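Local coordinates for pesticidal crystal protein Cry4Aa (Bacillus thuringiensis, PDB 2C9K) that acts as a mosquito-larvicidal, pore-forming toxin, binding to midgut epithelial cells of insects and bringing about their colloid-osmotic lysis, at residues L207-P212 with Y277-Q282. Sequence-based numbering, arbitrary orientation.
Sequences LIKTTP and YDFQYQ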
loop_
_atom_site.group_PDB
_atom_site.type_symbol
_atom_site.label_atom_id
_atom_site.label_comp_id
_atom_site.label_asym_id
_atom_site.label_seq_id
_atom_site.Cartn_x
_atom_site.Cartn_y
_atom_site.Cartn_z
ATOM N N LEU A 207 -19.381 2.407 -7.070
ATOM C CA LEU A 207 -20.203 3.581 -7.310
ATOM C C LEU A 207 -19.669 4.253 -8.572
ATOM O O LEU A 207 -20.395 4.464 -9.544
ATOM C CB LEU A 207 -20.107 4.550 -6.128
ATOM C CG LEU A 207 -20.788 5.907 -6.316
ATOM C CD1 LEU A 207 -22.275 5.700 -6.557
ATOM C CD2 LEU A 207 -20.545 6.783 -5.094
ATOM N N ILE A 208 -18.383 4.576 -8.560
ATOM C CA ILE A 208 -17.761 5.224 -9.703
ATOM C C ILE A 208 -17.914 4.410 -10.979
ATOM O O ILE A 208 -18.341 4.929 -12.003
ATOM C CB ILE A 208 -16.255 5.473 -9.454
ATOM C CG1 ILE A 208 -16.080 6.400 -8.245
ATOM C CG2 ILE A 208 -15.616 6.068 -10.694
ATOM C CD1 ILE A 208 -14.651 6.724 -7.914
ATOM N N LYS A 209 -17.575 3.128 -10.909
ATOM C CA LYS A 209 -17.639 2.247 -12.070
ATOM C C LYS A 209 -19.058 2.009 -12.548
ATOM O O LYS A 209 -19.282 1.330 -13.550
ATOM C CB LYS A 209 -16.978 0.912 -11.734
ATOM C CG LYS A 209 -16.665 0.036 -12.932
ATOM C CD LYS A 209 -15.931 -1.218 -12.480
ATOM C CE LYS A 209 -15.523 -2.097 -13.647
ATOM N NZ LYS A 209 -14.780 -3.303 -13.176
ATOM N N THR A 210 -20.015 2.586 -11.836
ATOM C CA THR A 210 -21.424 2.422 -12.166
ATOM C C THR A 210 -22.078 3.723 -12.617
ATOM O O THR A 210 -23.113 3.706 -13.270
ATOM C CB THR A 210 -22.175 1.847 -10.936
ATOM O OG1 THR A 210 -22.279 0.420 -11.064
ATOM C CG2 THR A 210 -23.547 2.479 -10.777
ATOM N N THR A 211 -21.458 4.847 -12.288
ATOM C CA THR A 211 -21.992 6.163 -12.629
ATOM C C THR A 211 -21.511 6.781 -13.941
ATOM O O THR A 211 -20.341 7.122 -14.077
ATOM C CB THR A 211 -21.669 7.156 -11.512
ATOM O OG1 THR A 211 -22.281 6.713 -10.294
ATOM C CG2 THR A 211 -22.155 8.549 -11.875
ATOM N N PRO A 212 -22.416 6.950 -14.920
ATOM C CA PRO A 212 -22.020 7.547 -16.199
ATOM C C PRO A 212 -21.522 8.954 -15.895
ATOM O O PRO A 212 -22.035 9.611 -14.991
ATOM C CB PRO A 212 -23.322 7.578 -16.991
ATOM C CG PRO A 212 -24.095 6.446 -16.434
ATOM C CD PRO A 212 -23.836 6.564 -14.951
ATOM N N TYR A 277 -13.209 5.315 -24.565
ATOM C CA TYR A 277 -13.140 3.877 -24.787
ATOM C C TYR A 277 -13.629 3.152 -23.549
ATOM O O TYR A 277 -13.838 3.762 -22.497
ATOM C CB TYR A 277 -11.707 3.448 -25.076
ATOM C CG TYR A 277 -11.253 3.742 -26.477
ATOM C CD1 TYR A 277 -11.230 5.048 -26.965
ATOM C CD2 TYR A 277 -10.859 2.713 -27.328
ATOM C CE1 TYR A 277 -10.828 5.319 -28.268
ATOM C CE2 TYR A 277 -10.454 2.971 -28.627
ATOM C CZ TYR A 277 -10.442 4.273 -29.086
ATOM O OH TYR A 277 -10.034 4.528 -30.364
ATOM N N ASP A 278 -13.789 1.841 -23.681
ATOM C CA ASP A 278 -14.260 0.993 -22.597
ATOM C C ASP A 278 -13.391 1.115 -21.350
ATOM O O ASP A 278 -12.177 1.298 -21.435
ATOM C CB ASP A 278 -14.287 -0.462 -23.057
ATOM C CG ASP A 278 -15.031 -1.360 -22.093
ATOM O OD1 ASP A 278 -16.270 -1.201 -21.979
ATOM O OD2 ASP A 278 -14.379 -2.214 -21.445
ATOM N N PHE A 279 -14.024 1.003 -20.191
ATOM C CA PHE A 279 -13.324 1.099 -18.922
ATOM C C PHE A 279 -12.206 0.067 -18.833
ATOM O O PHE A 279 -11.030 0.413 -18.741
ATOM C CB PHE A 279 -14.302 0.870 -17.767
ATOM C CG PHE A 279 -13.643 0.803 -16.421
ATOM C CD1 PHE A 279 -13.472 1.953 -15.659
ATOM C CD2 PHE A 279 -13.142 -0.403 -15.943
ATOM C CE1 PHE A 279 -12.808 1.911 -14.439
ATOM C CE2 PHE A 279 -12.473 -0.461 -14.727
ATOM C CZ PHE A 279 -12.303 0.700 -13.970
ATOM N N GLN A 280 -12.585 -1.206 -18.857
ATOM C CA GLN A 280 -11.625 -2.291 -18.741
ATOM C C GLN A 280 -10.491 -2.193 -19.740
ATOM O O GLN A 280 -9.393 -2.681 -19.484
ATOM C CB GLN A 280 -12.323 -3.639 -18.897
ATOM C CG GLN A 280 -11.439 -4.819 -18.542
ATOM C CD GLN A 280 -10.931 -4.744 -17.114
ATOM O OE1 GLN A 280 -11.712 -4.554 -16.180
ATOM N NE2 GLN A 280 -9.622 -4.895 -16.936
ATOM N N TYR A 281 -10.750 -1.566 -20.879
ATOM C CA TYR A 281 -9.725 -1.422 -21.900
ATOM C C TYR A 281 -8.620 -0.495 -21.414
ATOM O O TYR A 281 -7.435 -0.791 -21.565
ATOM C CB TYR A 281 -10.334 -0.871 -23.175
ATOM C CG TYR A 281 -9.308 -0.604 -24.231
ATOM C CD1 TYR A 281 -8.677 -1.652 -24.894
ATOM C CD2 TYR A 281 -8.946 0.699 -24.552
ATOM C CE1 TYR A 281 -7.703 -1.405 -25.856
ATOM C CE2 TYR A 281 -7.984 0.959 -25.506
ATOM C CZ TYR A 281 -7.366 -0.094 -26.155
ATOM O OH TYR A 281 -6.421 0.173 -27.108
ATOM N N GLN A 282 -9.017 0.635 -20.839
ATOM C CA GLN A 282 -8.068 1.599 -20.296
ATOM C C GLN A 282 -7.318 0.952 -19.131
ATOM O O GLN A 282 -6.096 1.070 -19.018
ATOM C CB GLN A 282 -8.808 2.846 -19.807
ATOM C CG GLN A 282 -9.328 3.709 -20.927
ATOM C CD GLN A 282 -10.371 4.697 -20.471
ATOM O OE1 GLN A 282 -11.568 4.420 -20.528
ATOM N NE2 GLN A 282 -9.925 5.852 -20.003
#
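Lys209 and Phe279 bring the two backbones to their nearest approach, 8.2 Å between their CA atoms, where the end of helix 183-208 faces the first turn of helix 279-286. The gap is bridged by one aliphatic chain lying against one aromatic ring. Phe279 directs its CB at the 207-212 segment, while the lysine, with CG anti to its backbone N (chi1 -165°) and all later torsions extended, runs across the phenylalanine side chain at about a right angle. Lys209 CD stands 4.2 Å above the plane of the Phe279 ring, displaced toward the rim, and Lys209 CE comes to 3.6 Å from Phe279 CE2. The lysine's last methylenes thus lie along the CD2-CE2 rim of one face, CE just beyond the ring's outline. In the three-domain architecture of Cry toxins the contact joins the helical, pore-forming N-terminal domain to the beta-rich second domain, just past the end of helix 183-208. Ile208 to Thr211 form a type I turn there, and Leu207 O accepts from Thr210 N and, on the opposite face of its carbonyl plane, from Thr211 OG1 at 3.0 Å. Phe279 itself is buried: Tyr225 of helix 222-240 meets it edge-to-face and Trp222 packs obliquely on it, making the ring part of an aromatic cluster. The exposed Gln280 is hydrogen-bonded through NE2 to Asp284 OD1, one turn further along, while Gln280 OE1 lies 4.5 Å from Lys209 NZ, too far for a hydrogen bond.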